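Local atomic coordinates of Tubulin/ftsz, gtpase (Methanosaeta thermophila, PDB entry 3ZID), a protein that binds GTP and, as a tubulin/FtsZ-type cytoskeletal GTPase, probably helps control the shape of the archaeal cell. Residues A[47-51]-A[52-56]; A[125-128]-A[129-132]; A[328-331]-A[332-336]. All coordinates share one frame; numbering follows the deposited sequence.

Contact 1 of 3, residues A[47-51]-A[52-56]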
loop_
_atom_site.group_PDB
_atom_site.type_symbol
_atom_site.label_atom_id
_atom_site.label_comp_id
_atom_site.label_asym_id
_atom_site.label_seq_id
_atom_site.Cartn_x
_atom_site.Cartn_y
_atom_site.Cartn_z
ATOM N N ALA A 47 -9.101 12.752 0.865
ATOM C CA ALA A 47 -9.697 11.545 0.337
ATOM C C ALA A 47 -10.246 11.860 -1.053
ATOM O O ALA A 47 -11.110 12.715 -1.208
ATOM C CB ALA A 47 -10.797 11.079 1.240
ATOM N N ILE A 48 -9.752 11.161 -2.064
ATOM C CA ILE A 48 -10.176 11.421 -3.434
ATOM C C ILE A 48 -10.940 10.202 -3.964
ATOM O O ILE A 48 -10.503 9.058 -3.793
ATOM C CB ILE A 48 -8.949 11.759 -4.313
ATOM C CG1 ILE A 48 -8.127 12.867 -3.637
ATOM C CG2 ILE A 48 -9.386 12.171 -5.727
ATOM C CD1 ILE A 48 -6.792 13.184 -4.276
ATOM N N ASN A 49 -12.089 10.454 -4.594
ATOM C CA ASN A 49 -12.917 9.390 -5.156
ATOM C C ASN A 49 -13.860 9.880 -6.255
ATOM O O ASN A 49 -14.273 11.036 -6.266
ATOM C CB ASN A 49 -13.739 8.717 -4.053
ATOM C CG ASN A 49 -13.969 7.242 -4.311
ATOM O OD1 ASN A 49 -14.156 6.810 -5.456
ATOM N ND2 ASN A 49 -13.931 6.447 -3.243
ATOM N N THR A 50 -14.193 8.983 -7.174
ATOM C CA THR A 50 -15.164 9.272 -8.217
ATOM C C THR A 50 -16.544 8.817 -7.777
ATOM O O THR A 50 -17.531 9.116 -8.433
ATOM C CB THR A 50 -14.834 8.515 -9.499
ATOM O OG1 THR A 50 -14.763 7.108 -9.219
ATOM C CG2 THR A 50 -13.510 8.989 -10.078
ATOM N N ALA A 51 -16.614 8.087 -6.672
ATOM C CA ALA A 51 -17.897 7.619 -6.160
ATOM C C ALA A 51 -18.261 8.382 -4.897
ATOM O O ALA A 51 -17.624 8.216 -3.858
ATOM C CB ALA A 51 -17.846 6.124 -5.896
ATOM N N ILE A 52 -19.266 9.248 -4.992
ATOM C CA ILE A 52 -19.601 10.117 -3.864
ATOM C C ILE A 52 -20.141 9.345 -2.655
ATOM O O ILE A 52 -19.962 9.782 -1.516
ATOM C CB ILE A 52 -20.552 11.282 -4.276
ATOM C CG1 ILE A 52 -20.639 12.324 -3.157
ATOM C CG2 ILE A 52 -21.921 10.769 -4.697
ATOM C CD1 ILE A 52 -21.497 13.504 -3.497
ATOM N N ASN A 53 -20.783 8.200 -2.886
ATOM C CA ASN A 53 -21.210 7.338 -1.769
ATOM C C ASN A 53 -20.056 6.947 -0.853
ATOM O O ASN A 53 -20.216 6.915 0.360
ATOM C CB ASN A 53 -21.932 6.075 -2.252
ATOM C CG ASN A 53 -23.380 6.332 -2.601
ATOM O OD1 ASN A 53 -23.977 7.305 -2.138
ATOM N ND2 ASN A 53 -23.958 5.455 -3.411
ATOM N N ASP A 54 -18.909 6.621 -1.445
ATOM C CA ASP A 54 -17.720 6.273 -0.676
ATOM C C ASP A 54 -17.276 7.422 0.219
ATOM O O ASP A 54 -16.947 7.206 1.378
ATOM C CB ASP A 54 -16.556 5.880 -1.590
ATOM C CG ASP A 54 -16.880 4.707 -2.496
ATOM O OD1 ASP A 54 -17.982 4.142 -2.371
ATOM O OD2 ASP A 54 -16.019 4.353 -3.331
ATOM N N LEU A 55 -17.249 8.636 -0.329
ATOM C CA LEU A 55 -16.824 9.803 0.440
ATOM C C LEU A 55 -17.823 10.110 1.544
ATOM O O LEU A 55 -17.446 10.544 2.631
ATOM C CB LEU A 55 -16.644 11.011 -0.469
ATOM C CG LEU A 55 -15.570 10.880 -1.548
ATOM C CD1 LEU A 55 -15.760 11.964 -2.600
ATOM C CD2 LEU A 55 -14.173 10.975 -0.937
ATOM N N LYS A 56 -19.095 9.836 1.271
ATOM C CA LYS A 56 -20.153 10.059 2.252
ATOM C C LYS A 56 -19.996 9.154 3.466
ATOM O O LYS A 56 -20.253 9.570 4.591
ATOM C CB LYS A 56 -21.524 9.854 1.621
ATOM C CG LYS A 56 -21.988 11.035 0.788
ATOM C CD LYS A 56 -23.212 10.675 -0.048
ATOM C CE LYS A 56 -24.361 10.162 0.805
ATOM N NZ LYS A 56 -25.598 9.935 -0.012
#

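Contact 2 of 3, residues A[125-128]-A[129-132]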
loop_
_atom_site.group_PDB
_atom_site.type_symbol
_atom_site.label_atom_id
_atom_site.label_comp_id
_atom_site.label_asym_id
_atom_site.label_seq_id
_atom_site.Cartn_x
_atom_site.Cartn_y
_atom_site.Cartn_z
ATOM N N ILE A 125 0.968 10.563 -9.146
ATOM C CA ILE A 125 2.341 10.596 -8.651
ATOM C C ILE A 125 3.242 11.243 -9.708
ATOM O O ILE A 125 4.113 12.065 -9.387
ATOM C CB ILE A 125 2.829 9.181 -8.283
ATOM C CG1 ILE A 125 2.100 8.703 -7.027
ATOM C CG2 ILE A 125 4.341 9.148 -8.108
ATOM C CD1 ILE A 125 2.184 7.202 -6.807
ATOM N N HIS A 126 3.010 10.897 -10.968
ATOM C CA HIS A 126 3.787 11.484 -12.045
ATOM C C HIS A 126 3.732 13.001 -11.978
ATOM O O HIS A 126 4.752 13.687 -12.058
ATOM C CB HIS A 126 3.264 11.030 -13.416
ATOM C CG HIS A 126 4.064 11.575 -14.565
ATOM N ND1 HIS A 126 5.398 11.272 -14.753
ATOM C CD2 HIS A 126 3.743 12.469 -15.529
ATOM C CE1 HIS A 126 5.848 11.918 -15.814
ATOM N NE2 HIS A 126 4.863 12.647 -16.304
ATOM N N GLU A 127 2.524 13.524 -11.845
ATOM C CA GLU A 127 2.335 14.960 -11.801
ATOM C C GLU A 127 2.929 15.579 -10.541
ATOM O O GLU A 127 3.539 16.645 -10.590
ATOM C CB GLU A 127 0.848 15.287 -11.931
ATOM C CG GLU A 127 0.288 14.975 -13.310
ATOM C CD GLU A 127 1.068 15.691 -14.412
ATOM O OE1 GLU A 127 1.393 16.895 -14.240
ATOM O OE2 GLU A 127 1.364 15.052 -15.444
ATOM N N LEU A 128 2.786 14.882 -9.420
ATOM C CA LEU A 128 3.300 15.370 -8.137
ATOM C C LEU A 128 4.824 15.497 -8.122
ATOM O O LEU A 128 5.376 16.456 -7.549
ATOM C CB LEU A 128 2.833 14.463 -6.982
ATOM C CG LEU A 128 1.340 14.535 -6.643
ATOM C CD1 LEU A 128 0.949 13.441 -5.663
ATOM C CD2 LEU A 128 0.959 15.916 -6.112
ATOM N N LYS A 129 5.502 14.531 -8.744
ATOM C CA LYS A 129 6.963 14.535 -8.798
ATOM C C LYS A 129 7.479 15.752 -9.543
ATOM O O LYS A 129 8.531 16.275 -9.204
ATOM C CB LYS A 129 7.518 13.269 -9.445
ATOM C CG LYS A 129 7.509 12.042 -8.566
ATOM C CD LYS A 129 8.095 10.878 -9.330
ATOM C CE LYS A 129 9.537 11.164 -9.714
ATOM N NZ LYS A 129 9.942 10.397 -10.932
ATOM N N LYS A 130 6.747 16.173 -10.575
ATOM C CA LYS A 130 7.068 17.401 -11.300
ATOM C C LYS A 130 6.931 18.639 -10.423
ATOM O O LYS A 130 7.770 19.522 -10.465
ATOM C CB LYS A 130 6.137 17.593 -12.492
ATOM C CG LYS A 130 6.256 16.581 -13.588
ATOM C CD LYS A 130 5.220 16.926 -14.655
ATOM C CE LYS A 130 4.965 15.789 -15.593
ATOM N NZ LYS A 130 3.814 16.111 -16.484
ATOM N N ARG A 131 5.868 18.691 -9.626
ATOM C CA ARG A 131 5.534 19.890 -8.866
ATOM C C ARG A 131 6.291 20.000 -7.547
ATOM O O ARG A 131 6.614 21.102 -7.101
ATOM C CB ARG A 131 4.027 19.949 -8.623
ATOM C CG ARG A 131 3.245 20.365 -9.852
ATOM C CD ARG A 131 1.842 19.778 -9.848
ATOM N NE ARG A 131 1.143 20.010 -11.114
ATOM C CZ ARG A 131 1.349 19.313 -12.230
ATOM N NH1 ARG A 131 2.249 18.340 -12.256
ATOM N NH2 ARG A 131 0.658 19.594 -13.327
ATOM N N TYR A 132 6.610 18.853 -6.955
ATOM C CA TYR A 132 7.312 18.804 -5.677
ATOM C C TYR A 132 8.581 17.987 -5.852
ATOM O O TYR A 132 8.667 16.866 -5.360
ATOM C CB TYR A 132 6.427 18.142 -4.621
ATOM C CG TYR A 132 5.134 18.882 -4.339
ATOM C CD1 TYR A 132 5.113 20.005 -3.515
ATOM C CD2 TYR A 132 3.933 18.441 -4.874
ATOM C CE1 TYR A 132 3.930 20.676 -3.245
ATOM C CE2 TYR A 132 2.745 19.105 -4.616
ATOM C CZ TYR A 132 2.745 20.225 -3.801
ATOM O OH TYR A 132 1.559 20.888 -3.544
#

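Contact 3 of 3, residues A[328-331]-A[332-336]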
loop_
_atom_site.group_PDB
_atom_site.type_symbol
_atom_site.label_atom_id
_atom_site.label_comp_id
_atom_site.label_asym_id
_atom_site.label_seq_id
_atom_site.Cartn_x
_atom_site.Cartn_y
_atom_site.Cartn_z
ATOM N N LEU A 328 4.727 -11.601 -5.157
ATOM C CA LEU A 328 4.250 -10.787 -6.275
ATOM C C LEU A 328 4.297 -11.547 -7.599
ATOM O O LEU A 328 3.440 -11.362 -8.463
ATOM C CB LEU A 328 5.059 -9.489 -6.376
ATOM C CG LEU A 328 4.794 -8.473 -5.259
ATOM C CD1 LEU A 328 5.657 -7.260 -5.454
ATOM C CD2 LEU A 328 3.336 -8.072 -5.215
ATOM N N VAL A 329 5.307 -12.392 -7.770
ATOM C CA VAL A 329 5.390 -13.195 -8.995
ATOM C C VAL A 329 4.186 -14.137 -9.083
ATOM O O VAL A 329 3.535 -14.255 -10.132
ATOM C CB VAL A 329 6.722 -13.961 -9.082
ATOM C CG1 VAL A 329 6.735 -14.910 -10.301
ATOM C CG2 VAL A 329 7.881 -12.971 -9.156
ATOM N N GLU A 330 3.854 -14.739 -7.946
ATOM C CA GLU A 330 2.683 -15.595 -7.812
ATOM C C GLU A 330 1.421 -14.850 -8.244
ATOM O O GLU A 330 0.575 -15.404 -8.951
ATOM C CB GLU A 330 2.575 -16.077 -6.359
ATOM C CG GLU A 330 1.358 -16.928 -6.006
ATOM C CD GLU A 330 1.223 -17.154 -4.492
ATOM O OE1 GLU A 330 1.998 -16.545 -3.719
ATOM O OE2 GLU A 330 0.324 -17.922 -4.073
ATOM N N LEU A 331 1.303 -13.592 -7.818
ATOM C CA LEU A 331 0.164 -12.742 -8.174
ATOM C C LEU A 331 0.101 -12.525 -9.686
ATOM O O LEU A 331 -0.974 -12.585 -10.296
ATOM C CB LEU A 331 0.250 -11.406 -7.434
ATOM C CG LEU A 331 -0.699 -10.295 -7.862
ATOM C CD1 LEU A 331 -2.128 -10.780 -7.723
ATOM C CD2 LEU A 331 -0.500 -9.089 -6.984
ATOM N N TYR A 332 1.253 -12.245 -10.282
ATOM C CA TYR A 332 1.335 -12.034 -11.728
ATOM C C TYR A 332 0.892 -13.260 -12.525
ATOM O O TYR A 332 0.121 -13.150 -13.476
ATOM C CB TYR A 332 2.754 -11.628 -12.120
ATOM C CG TYR A 332 2.912 -10.136 -12.133
ATOM C CD1 TYR A 332 3.172 -9.440 -10.960
ATOM C CD2 TYR A 332 2.763 -9.413 -13.313
ATOM C CE1 TYR A 332 3.298 -8.072 -10.960
ATOM C CE2 TYR A 332 2.889 -8.041 -13.327
ATOM C CZ TYR A 332 3.154 -7.376 -12.141
ATOM O OH TYR A 332 3.279 -6.007 -12.133
ATOM N N GLU A 333 1.387 -14.422 -12.122
ATOM C CA GLU A 333 1.052 -15.679 -12.768
ATOM C C GLU A 333 -0.449 -15.955 -12.675
ATOM O O GLU A 333 -1.065 -16.411 -13.640
ATOM C CB GLU A 333 1.850 -16.821 -12.128
ATOM C CG GLU A 333 3.356 -16.770 -12.375
ATOM C CD GLU A 333 4.117 -17.876 -11.640
ATOM O OE1 GLU A 333 3.495 -18.591 -10.821
ATOM O OE2 GLU A 333 5.344 -18.011 -11.854
ATOM N N LYS A 334 -1.063 -15.616 -11.544
ATOM C CA LYS A 334 -2.509 -15.820 -11.404
ATOM C C LYS A 334 -3.306 -14.884 -12.313
ATOM O O LYS A 334 -4.329 -15.279 -12.876
ATOM C CB LYS A 334 -2.936 -15.709 -9.937
ATOM C CG LYS A 334 -2.387 -16.869 -9.109
ATOM C CD LYS A 334 -2.592 -16.701 -7.613
ATOM C CE LYS A 334 -2.063 -17.915 -6.846
ATOM N NZ LYS A 334 -2.068 -17.684 -5.372
ATOM N N ALA A 335 -2.828 -13.654 -12.480
ATOM C CA ALA A 335 -3.453 -12.731 -13.423
ATOM C C ALA A 335 -3.350 -13.305 -14.831
ATOM O O ALA A 335 -4.310 -13.290 -15.600
ATOM C CB ALA A 335 -2.791 -11.345 -13.355
ATOM N N LYS A 336 -2.168 -13.825 -15.131
ATOM C CA LYS A 336 -1.830 -14.407 -16.418
ATOM C C LYS A 336 -2.702 -15.624 -16.700
ATOM O O LYS A 336 -3.261 -15.767 -17.790
ATOM C CB LYS A 336 -0.361 -14.822 -16.391
ATOM C CG LYS A 336 0.102 -15.570 -17.594
ATOM C CD LYS A 336 0.604 -14.611 -18.622
ATOM C CE LYS A 336 1.321 -15.361 -19.713
ATOM N NZ LYS A 336 1.976 -14.387 -20.615
#

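Contact 1 of 3, residues A[47-51]-A[52-56]
With chi1 at -147°, Asn49 places ND2 beside Asp54 and OD1 at the turn formed by Thr50 and Ala51, while Asp54, its CG anti to the carbonyl carbon (chi1 -58°), brings a carboxylate to meet the amide. The two side chains cross at about a right angle, amide and carboxylate planes 67° apart. Asn49 ND2 reaches Asp54 OD2 at 3.0 Å, but the bond is bent and weak; the stronger partner of ND2 is Asn14 OD1 on helix 10-30. Asn49 OD1 takes the backbone N of Ala51 at 3.0 Å, from above the plane of the Asn49 side-chain carbonyl, and more weakly the N of Thr50. Leu55 packs against the strand, CG 3.8 Å from Asn49 CB and CD2 4.0 Å from Ala47 CB. At the N-cap, Ala51 O receives a weak bond from Asp54 N, 3.2 Å. Asn14 is a GTP-binding residue, and the side chain of Asp54 comes within about 4 Å of the bound GDP. The arrangement is an Asx turn joining strand 42-49 to helix 52-56, part of a beta-alpha-beta unit beside the nucleotide pocket of the tubulin/FtsZ GTPase domain.

Contact 2 of 3, residues A[125-128]-A[129-132]
Glu127 reaches forward along its helix to Lys130 and Arg131. CB lies 3.4 Å from Arg131 NH1. CG leaves anti to the carbonyl carbon, 4.0 Å from Arg131 NH1, and a bend at chi2 (-56°) carries the carboxylate on to the next turn. There OE1 takes Arg131 NH1 at 2.6 Å on its anti side, with a weaker bond from Arg131 NH2, while OE2 takes Lys130 NZ at 2.9 Å on its syn side, NH1 and NZ both somewhat out of the carboxylate plane. Carboxylate and guanidinium planes stand 73° apart, yet NH1 also donates to Glu127 O at 2.7 Å, an oxygen that already accepts the backbone N of Arg131. Glu127 therefore holds the guanidinium through both side chain and backbone. Lys130 runs extended beside Glu127, and its CE comes 3.2 Å from His126 NE2. On the neighbouring side of the helix Leu128 CD2 touches Tyr132 CE2 at 3.9 Å, and Tyr132 OH bonds to Gly101 O. Leu94 of helix 79-98 packs on both Glu127 and Arg131, and Leu128 rests on Ile137 of strand 136-143. This is an i to i+3 and i to i+4 salt-bridge network at the C-terminal end of helix 117-131, in a beta-alpha-beta crossover of the GTPase domain.

Contact 3 of 3, residues A[328-331]-A[332-336]
Glu330 and Lys334 form an i to i+4 salt bridge near the start of the long C-terminal helix 326-369, where one turn of the helix carries charge on one side and an apolar and aromatic strip on another. The two side chains lie side by side and point the same way. Lys334 NZ stands 2.7 Å from Glu330 OE2, coming from above the carboxylate plane, 38° out of it. The alkyl parts run together too, with Lys334 CE 3.7 Å from Glu330 CG. The torsions explain the alignment: CG of Glu330 is anti to the backbone N (chi1 177°), while Lys334 sets its CG anti to the carbonyl carbon and stays extended to NZ, running back toward the preceding turn. Its CG passes 3.3 Å from Glu330 O, the same oxygen that accepts the backbone N of Lys334.

Next to this pair, Val329 CG1 meets Glu333 OE2 at 3.7 Å, the two side chains crossing at a slant, a contact of a methyl with a carboxylate oxygen. The backbone that positions all these groups is regular alpha helix; Glu333 N, for example, bonds to Val329 O at 2.9 Å.

Farther out, Arg146 makes a long, weak ion pair with Glu330 and brings a like charge close to Lys334; the carboxylate may partly offset the two cations. Helix 150-165 covers the apolar strip: Leu153 packs on Leu331, and Leu160 on both Leu328 and Tyr332. The start of the C-terminal helix thus lies against the GTPase domain, the side chain of Leu331 about 9 Å from the bound GDP at the nearest atoms. Tyr332 turns its ring edge to the backbone of the previous turn, CD1 lying 3.2 Å from Leu328 O and close to the ring plane.

In the fold
Contacts 1 and 2 both belong to beta-alpha-beta units of the GTPase domain, their nearest atoms about 8 Å apart; each has four buried residues, contact 3 two. Contact 1 joins a strand to a short helix beside the nucleotide pocket, with an Asx-turn bond and weaker amide and backbone bonds. Helix 117-131, which carries contact 2, also packs on contact 1 through Met124 and Phe120; in contact 2 full charges are paired while the leucine and tyrosine face neighbouring elements. Residues 328-336 instead lie on the C-terminal helix, about 30 Å from contact 1 between centres, and pack on helix 150-165. Contacts 2 and 3 share intrahelical salt bridges, one a three-residue network, the other a single pair.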